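Local coordinates for protein nucleoside diphosphate kinase (Encephalitozoon cuniculi, PDB 3MPD) that probably transfers the gamma phosphate of ATP to nucleoside diphosphates by a ping-pong mechanism, through a phosphohistidine intermediate, to supply the other nucleoside triphosphates, at residues 40-44 against 72-76. Sequence-based numbering, arbitrary orientation. Where two conformers were deposited one is given.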
loop_
_atom_site.group_PDB
_atom_site.type_symbol
_atom_site.label_atom_id
_atom_site.label_comp_id
_atom_site.label_asym_id
_atom_site.label_seq_id
_atom_site.Cartn_x
_atom_site.Cartn_y
_atom_site.Cartn_z
ATOM N N LYS A 40 -4.920 1.403 3.626
ATOM C CA LYS A 40 -5.892 0.488 4.197
ATOM C C LYS A 40 -6.629 -0.222 3.068
ATOM O O LYS A 40 -7.097 0.424 2.135
ATOM C CB LYS A 40 -6.907 1.252 5.099
ATOM C CG LYS A 40 -7.906 0.367 5.816
ATOM C CD LYS A 40 -8.914 1.163 6.662
ATOM C CE LYS A 40 -9.873 0.188 7.350
ATOM N NZ LYS A 40 -11.282 0.699 7.527
ATOM N N CYS A 41 -6.724 -1.546 3.173
ATOM C CA CYS A 41 -7.570 -2.351 2.299
ATOM C C CYS A 41 -8.965 -2.415 2.912
ATOM O O CYS A 41 -9.110 -2.801 4.079
ATOM C CB CYS A 41 -7.019 -3.772 2.165
ATOM S SG CYS A 41 -5.395 -3.892 1.330
ATOM N N VAL A 42 -9.986 -2.037 2.135
ATOM C CA VAL A 42 -11.376 -2.074 2.638
ATOM C C VAL A 42 -12.339 -2.567 1.575
ATOM O O VAL A 42 -12.189 -2.216 0.405
ATOM C CB VAL A 42 -11.924 -0.668 3.015
ATOM C CG1 VAL A 42 -13.031 -0.799 4.102
ATOM C CG2 VAL A 42 -10.828 0.253 3.470
ATOM N N ILE A 43 -13.335 -3.344 2.016
ATOM C CA ILE A 43 -14.509 -3.676 1.234
ATOM C C ILE A 43 -15.491 -2.550 1.579
ATOM O O ILE A 43 -15.996 -2.525 2.688
ATOM C CB ILE A 43 -15.105 -5.032 1.695
ATOM C CG1 ILE A 43 -14.000 -6.100 1.824
ATOM C CG2 ILE A 43 -16.312 -5.464 0.801
ATOM C CD1 ILE A 43 -13.289 -6.098 3.235
ATOM N N PRO A 44 -15.731 -1.601 0.650
ATOM C CA PRO A 44 -16.532 -0.436 1.011
ATOM C C PRO A 44 -17.990 -0.776 1.408
ATOM O O PRO A 44 -18.620 -1.635 0.793
ATOM C CB PRO A 44 -16.528 0.410 -0.259
ATOM C CG PRO A 44 -15.316 -0.035 -1.039
ATOM C CD PRO A 44 -15.201 -1.504 -0.724
ATOM N N GLY A 72 -15.838 -4.934 -4.763
ATOM C CA GLY A 72 -14.617 -5.526 -4.250
ATOM C C GLY A 72 -13.758 -4.593 -3.431
ATOM O O GLY A 72 -14.097 -3.422 -3.227
ATOM N N MET A 73 -12.647 -5.148 -2.951
ATOM C CA MET A 73 -11.697 -4.444 -2.104
ATOM C C MET A 73 -11.128 -3.232 -2.835
ATOM O O MET A 73 -10.854 -3.300 -4.057
ATOM C CB MET A 73 -10.574 -5.407 -1.742
ATOM C CG MET A 73 -9.718 -5.029 -0.546
ATOM S SD MET A 73 -8.329 -6.173 -0.506
ATOM C CE MET A 73 -7.172 -5.352 -1.601
ATOM N N VAL A 74 -10.966 -2.131 -2.093
ATOM C CA VAL A 74 -10.290 -0.935 -2.587
ATOM C C VAL A 74 -9.027 -0.778 -1.756
ATOM O O VAL A 74 -8.964 -1.302 -0.644
ATOM C CB VAL A 74 -11.164 0.378 -2.468
ATOM C CG1 VAL A 74 -12.404 0.308 -3.366
ATOM C CG2 VAL A 74 -11.579 0.671 -1.034
ATOM N N LEU A 75 -8.025 -0.078 -2.299
ATOM C CA LEU A 75 -6.867 0.370 -1.508
ATOM C C LEU A 75 -6.933 1.875 -1.248
ATOM O O LEU A 75 -6.723 2.693 -2.165
ATOM C CB LEU A 75 -5.529 -0.030 -2.165
ATOM C CG LEU A 75 -4.226 0.314 -1.409
ATOM C CD1 LEU A 75 -4.168 -0.408 -0.051
ATOM C CD2 LEU A 75 -2.992 -0.036 -2.250
ATOM N N ALA A 76 -7.240 2.226 -0.007
ATOM C CA ALA A 76 -7.390 3.612 0.409
ATOM C C ALA A 76 -6.072 4.140 0.982
ATOM O O ALA A 76 -5.469 3.490 1.847
ATOM C CB ALA A 76 -8.496 3.729 1.448
#
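M73 lies along C41 on one face of an antiparallel strand pair, its CE 3.7 Å from C41 SG in one of its two modelled conformers. In that conformer CG is anti to the backbone N (chi1 -162°) and the chain turns at chi3, bringing the thioether alongside the cysteine. L75 CD1 meets the same sulfur at 3.9 Å. On the other face, the CG corner of the P44 ring rests against the two methyls of V74, 3.7 Å from CG1. V74 also grips the backbone: its N donates a nearly straight bond to V42 O (2.8 Å, 171° at the hydrogen), and its O accepts from V42 N. K40 makes its contact through the backbone: its N gives A76 O a bent bond (133° at the hydrogen), its O takes a straighter one from A76 N, and the end of its extended side chain leads away. The axes of 40-42 and 74-76 approach to 4.8 Å. C41, M73 and L75 pack against A37, L36 and S39 of the second subunit, respectively, while V74 lies near K13, a probable ATP-binding residue. The pairing joins strand 35-42, outermost in the sheet of this chain, to strand 74-80 in the four-stranded antiparallel sheet of the ferredoxin-like NDP kinase fold.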